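Local structure of SusD homolog (Bacteroides thetaiotaomicron VPI-5482, 3FDH) at residues 38-50 with 62-75. The protein is a SusD/RagB-family protein that probably binds glycans at the outer membrane of its gut bacterium and helps in their capture. Residues are numbered along the deposited sequence; the frame is centred on the assembly and turned at random.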
loop_
_atom_site.group_PDB
_atom_site.type_symbol
_atom_site.label_atom_id
_atom_site.label_comp_id
_atom_site.label_asym_id
_atom_site.label_seq_id
_atom_site.Cartn_x
_atom_site.Cartn_y
_atom_site.Cartn_z
ATOM N N SER A 38 4.102 2.556 4.564
ATOM C CA SER A 38 4.284 3.626 3.593
ATOM C C SER A 38 5.675 4.232 3.562
ATOM O O SER A 38 5.855 5.323 3.051
ATOM C CB SER A 38 3.231 4.685 3.821
ATOM O OG SER A 38 3.295 5.699 2.824
ATOM N N GLY A 39 6.604 3.483 4.114
ATOM C CA GLY A 39 8.047 3.775 4.106
ATOM C C GLY A 39 8.725 3.221 2.866
ATOM O O GLY A 39 8.154 3.209 1.787
ATOM N N ASP A 40 9.900 2.638 3.049
ATOM C CA ASP A 40 10.662 2.116 1.907
ATOM C C ASP A 40 9.922 1.053 1.124
ATOM O O ASP A 40 10.070 0.981 -0.052
ATOM C CB ASP A 40 11.991 1.487 2.334
ATOM C CG ASP A 40 12.983 2.472 2.960
ATOM O OD1 ASP A 40 12.853 3.681 2.750
ATOM O OD2 ASP A 40 13.905 1.991 3.676
ATOM N N ILE A 41 9.109 0.238 1.779
ATOM C CA ILE A 41 8.371 -0.815 1.059
ATOM C C ILE A 41 7.552 -0.159 -0.051
ATOM O O ILE A 41 7.552 -0.604 -1.202
ATOM C CB ILE A 41 7.430 -1.615 1.982
ATOM C CG1 ILE A 41 8.233 -2.424 3.007
ATOM C CG2 ILE A 41 6.574 -2.598 1.175
ATOM C CD1 ILE A 41 9.224 -3.326 2.410
ATOM N N ASN A 42 6.910 0.944 0.316
ATOM C CA ASN A 42 6.005 1.706 -0.569
ATOM C C ASN A 42 6.802 2.472 -1.615
ATOM O O ASN A 42 6.407 2.593 -2.781
ATOM C CB ASN A 42 5.141 2.703 0.210
ATOM C CG ASN A 42 4.156 3.485 -0.676
ATOM O OD1 ASN A 42 3.158 2.916 -1.151
ATOM N ND2 ASN A 42 4.354 4.824 -0.796
ATOM N N THR A 43 7.938 2.982 -1.160
ATOM C CA THR A 43 8.814 3.762 -2.024
ATOM C C THR A 43 9.287 2.946 -3.227
ATOM O O THR A 43 9.191 3.379 -4.399
ATOM C CB THR A 43 9.960 4.384 -1.191
ATOM O OG1 THR A 43 9.340 5.322 -0.256
ATOM C CG2 THR A 43 10.982 5.109 -2.129
ATOM N N TYR A 44 9.774 1.753 -2.928
ATOM C CA TYR A 44 10.285 0.851 -3.966
ATOM C C TYR A 44 9.155 0.278 -4.797
ATOM O O TYR A 44 9.247 0.174 -6.024
ATOM C CB TYR A 44 11.205 -0.215 -3.375
ATOM C CG TYR A 44 12.560 0.303 -2.985
ATOM C CD1 TYR A 44 12.730 1.156 -1.878
ATOM C CD2 TYR A 44 13.694 -0.072 -3.685
ATOM C CE1 TYR A 44 14.010 1.618 -1.505
ATOM C CE2 TYR A 44 14.980 0.397 -3.337
ATOM C CZ TYR A 44 15.133 1.226 -2.239
ATOM O OH TYR A 44 16.411 1.652 -1.917
ATOM N N ALA A 45 8.068 -0.107 -4.147
ATOM C CA ALA A 45 6.890 -0.571 -4.881
ATOM C C ALA A 45 6.468 0.420 -5.952
ATOM O O ALA A 45 6.082 0.065 -7.075
ATOM C CB ALA A 45 5.727 -0.848 -3.900
ATOM N N SER A 46 6.541 1.691 -5.601
ATOM C CA SER A 46 6.161 2.765 -6.522
ATOM C C SER A 46 6.903 2.661 -7.833
ATOM O O SER A 46 6.343 2.845 -8.914
ATOM C CB SER A 46 6.420 4.150 -5.917
ATOM O OG SER A 46 5.670 4.390 -4.759
ATOM N N SER A 47 8.178 2.313 -7.716
ATOM C CA SER A 47 9.023 2.125 -8.881
ATOM C C SER A 47 8.678 0.791 -9.569
ATOM O O SER A 47 8.469 0.711 -10.757
ATOM C CB SER A 47 10.510 2.080 -8.493
ATOM O OG SER A 47 11.297 1.609 -9.558
ATOM N N TYR A 48 8.576 -0.273 -8.793
ATOM C CA TYR A 48 8.378 -1.580 -9.411
ATOM C C TYR A 48 7.120 -1.663 -10.288
ATOM O O TYR A 48 7.164 -2.266 -11.367
ATOM C CB TYR A 48 8.435 -2.709 -8.398
ATOM C CG TYR A 48 9.693 -2.812 -7.593
ATOM C CD1 TYR A 48 10.905 -2.364 -8.088
ATOM C CD2 TYR A 48 9.698 -3.498 -6.385
ATOM C CE1 TYR A 48 12.060 -2.541 -7.370
ATOM C CE2 TYR A 48 10.846 -3.661 -5.661
ATOM C CZ TYR A 48 12.042 -3.204 -6.173
ATOM O OH TYR A 48 13.237 -3.395 -5.476
ATOM N N ILE A 49 6.017 -1.064 -9.844
ATOM C CA ILE A 49 4.739 -1.085 -10.594
ATOM C C ILE A 49 4.424 0.228 -11.291
ATOM O O ILE A 49 3.305 0.530 -11.693
ATOM C CB ILE A 49 3.548 -1.700 -9.816
ATOM C CG1 ILE A 49 3.407 -1.147 -8.410
ATOM C CG2 ILE A 49 3.805 -3.221 -9.729
ATOM C CD1 ILE A 49 3.085 0.282 -8.330
ATOM N N GLU A 50 5.486 1.015 -11.382
ATOM C CA GLU A 50 5.530 2.180 -12.258
ATOM C C GLU A 50 4.578 3.321 -12.009
ATOM O O GLU A 50 4.138 4.016 -12.934
ATOM C CB GLU A 50 5.512 1.723 -13.724
ATOM C CG GLU A 50 6.703 0.802 -14.086
ATOM C CD GLU A 50 6.779 0.406 -15.540
ATOM O OE1 GLU A 50 6.007 0.903 -16.374
ATOM O OE2 GLU A 50 7.622 -0.460 -15.848
ATOM N N ALA A 62 17.397 0.761 -8.316
ATOM C CA ALA A 62 16.209 -0.112 -8.239
ATOM C C ALA A 62 15.483 -0.019 -9.585
ATOM O O ALA A 62 15.066 -1.008 -10.178
ATOM C CB ALA A 62 15.267 0.289 -7.073
ATOM N N GLU A 63 15.350 1.202 -10.083
ATOM C CA GLU A 63 14.669 1.430 -11.338
ATOM C C GLU A 63 15.289 0.687 -12.531
ATOM O O GLU A 63 14.590 0.141 -13.387
ATOM C CB GLU A 63 14.643 2.944 -11.615
ATOM C CG GLU A 63 13.776 3.355 -12.846
ATOM C CD GLU A 63 12.280 3.090 -12.662
ATOM O OE1 GLU A 63 11.737 3.348 -11.550
ATOM O OE2 GLU A 63 11.639 2.694 -13.667
ATOM N N VAL A 64 16.614 0.673 -12.579
ATOM C CA VAL A 64 17.339 0.085 -13.706
ATOM C C VAL A 64 17.693 -1.338 -13.394
ATOM O O VAL A 64 18.344 -2.029 -14.130
ATOM C CB VAL A 64 18.564 0.915 -14.135
ATOM C CG1 VAL A 64 18.099 2.291 -14.660
ATOM C CG2 VAL A 64 19.668 0.990 -13.004
ATOM N N ARG A 65 17.251 -1.747 -12.230
ATOM C CA ARG A 65 17.450 -3.118 -11.726
ATOM C C ARG A 65 18.883 -3.527 -11.650
ATOM O O ARG A 65 19.237 -4.635 -12.076
ATOM C CB ARG A 65 16.708 -4.124 -12.592
ATOM C CG ARG A 65 15.252 -3.859 -12.768
ATOM C CD ARG A 65 14.441 -3.914 -11.493
ATOM N NE ARG A 65 13.059 -3.926 -11.915
ATOM C CZ ARG A 65 12.231 -2.894 -11.897
ATOM N NH1 ARG A 65 12.558 -1.740 -11.325
ATOM N NH2 ARG A 65 11.028 -3.055 -12.394
ATOM N N GLU A 66 19.728 -2.646 -11.127
ATOM C CA GLU A 66 21.138 -2.985 -10.940
ATOM C C GLU A 66 21.466 -3.216 -9.462
ATOM O O GLU A 66 21.677 -2.279 -8.699
ATOM C CB GLU A 66 22.032 -1.934 -11.623
ATOM C CG GLU A 66 21.640 -1.786 -13.130
ATOM C CD GLU A 66 22.336 -0.651 -13.926
ATOM O OE1 GLU A 66 23.165 0.104 -13.366
ATOM O OE2 GLU A 66 22.024 -0.530 -15.148
ATOM N N ASN A 67 21.504 -4.492 -9.079
ATOM C CA ASN A 67 21.848 -4.926 -7.709
ATOM C C ASN A 67 20.841 -4.622 -6.623
ATOM O O ASN A 67 20.507 -5.465 -5.786
ATOM C CB ASN A 67 23.129 -4.233 -7.302
ATOM C CG ASN A 67 24.308 -4.664 -8.154
ATOM O OD1 ASN A 67 24.387 -5.811 -8.559
ATOM N ND2 ASN A 67 25.211 -3.733 -8.452
ATOM N N GLU A 68 20.390 -3.384 -6.636
ATOM C CA GLU A 68 19.530 -2.863 -5.581
ATOM C C GLU A 68 18.303 -3.733 -5.229
ATOM O O GLU A 68 17.995 -3.940 -4.059
ATOM C CB GLU A 68 19.063 -1.440 -5.933
ATOM C CG GLU A 68 18.320 -0.678 -4.840
ATOM C CD GLU A 68 19.198 -0.218 -3.706
ATOM O OE1 GLU A 68 20.436 -0.318 -3.795
ATOM O OE2 GLU A 68 18.633 0.301 -2.708
ATOM N N PRO A 69 17.600 -4.247 -6.238
ATOM C CA PRO A 69 16.399 -4.993 -5.871
ATOM C C PRO A 69 16.594 -6.335 -5.239
ATOM O O PRO A 69 15.642 -6.875 -4.677
ATOM C CB PRO A 69 15.639 -5.153 -7.203
ATOM C CG PRO A 69 16.310 -4.189 -8.175
ATOM C CD PRO A 69 17.688 -3.969 -7.675
ATOM N N SER A 70 17.823 -6.842 -5.281
ATOM C CA SER A 70 18.120 -8.201 -4.802
ATOM C C SER A 70 19.113 -8.261 -3.646
ATOM O O SER A 70 19.534 -9.356 -3.188
ATOM C CB SER A 70 18.632 -9.069 -5.963
ATOM O OG SER A 70 19.892 -8.624 -6.450
ATOM N N SER A 71 19.543 -7.089 -3.215
ATOM C CA SER A 71 20.489 -6.977 -2.078
ATOM C C SER A 71 19.783 -7.045 -0.738
ATOM O O SER A 71 18.831 -6.319 -0.506
ATOM C CB SER A 71 21.310 -5.668 -2.138
ATOM O OG SER A 71 22.045 -5.514 -0.935
ATOM N N SER A 72 20.308 -7.880 0.146
ATOM C CA SER A 72 19.774 -8.037 1.514
ATOM C C SER A 72 19.846 -6.695 2.295
ATOM O O SER A 72 19.119 -6.468 3.262
ATOM C CB SER A 72 20.487 -9.181 2.249
ATOM O OG SER A 72 21.884 -8.995 2.259
ATOM N N SER A 73 20.665 -5.759 1.834
ATOM C CA SER A 73 20.754 -4.472 2.548
ATOM C C SER A 73 19.607 -3.568 2.305
ATOM O O SER A 73 19.261 -2.731 3.127
ATOM C CB SER A 73 21.935 -3.646 2.064
ATOM O OG SER A 73 23.107 -4.328 2.312
ATOM N N THR A 74 19.011 -3.757 1.142
ATOM C CA THR A 74 18.054 -2.800 0.646
ATOM C C THR A 74 16.871 -2.565 1.543
ATOM O O THR A 74 16.459 -1.409 1.737
ATOM C CB THR A 74 17.607 -3.201 -0.741
ATOM O OG1 THR A 74 18.770 -3.294 -1.564
ATOM C CG2 THR A 74 16.662 -2.227 -1.297
ATOM N N PHE A 75 16.291 -3.647 2.038
ATOM C CA PHE A 75 15.086 -3.527 2.893
ATOM C C PHE A 75 15.366 -3.929 4.300
ATOM O O PHE A 75 14.462 -4.267 5.034
ATOM C CB PHE A 75 13.941 -4.353 2.325
ATOM C CG PHE A 75 13.524 -3.879 0.947
ATOM C CD1 PHE A 75 12.875 -2.677 0.823
ATOM C CD2 PHE A 75 13.853 -4.595 -0.208
ATOM C CE1 PHE A 75 12.522 -2.191 -0.395
ATOM C CE2 PHE A 75 13.517 -4.111 -1.455
ATOM C CZ PHE A 75 12.850 -2.903 -1.553
HETATM O O HOH W 1 14.668 -0.496 4.235
HETATM O O HOH W 2 17.248 1.111 1.140
HETATM O O HOH W 3 10.620 0.273 -12.591
HETATM O O HOH W 4 13.077 -6.177 -4.455
HETATM O O HOH W 5 8.378 -2.144 -13.719
#
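Y44 and F75 meet in a T-shaped stack: the edge of the F75 ring points at one face of Y44, with the ring centroids 4.8 Å apart and the planes at 72°. F75 CZ lies nearest, 3.5 Å from Y44 CG, and I41 CD1 adds an apolar contact at F75 CD1. With CG anti to its carbonyl carbon (chi1 -74°), Y44 reaches across to 62-75, where A62 CB and T74 CG2 pack against CE2. Y48, one helical turn on from Y44, brings its OH to 3.4 Å from P69 CB, the two side chains crossing at a slant.

Two hydroxyls make the direct hydrogen bonds. Y44 OH donates to E68 OE2 (2.7 Å) on the anti side of a carboxylate nearly coplanar with the ring; the same oxygen is also bound by Q58, and a water joins Y44 OH to T74 O. S47 OG donates to E63 OE1 (2.7 Å) from above the carboxylate plane, while G54 and G308 bind the two oxygens of that carboxylate. A phenylalanine in place of Y44 would probably keep the stack on F75 but leave E68 without this donor and the water without its link to the helix.

R65 ends helix 57-63 in a Schellman motif, and its bent side chain folds back, NH1 bonding A62 O almost within the guanidinium plane. One guanidinium face is thereby presented to Y48 CD1, 3.7 Å from NH1, at the edge of a ring turned 79° from that plane. R65 NH1 also donates to a water within bonding distance of S47 O and E63 OE2, though its two protons may be shared with other acceptors.

Short helix 40-48 is thus fastened to the end of helix 57-63 and the loop leading to F75, the N-cap of helix 76-95, a largely buried helix-loop junction within the mainly helical SusD-like fold.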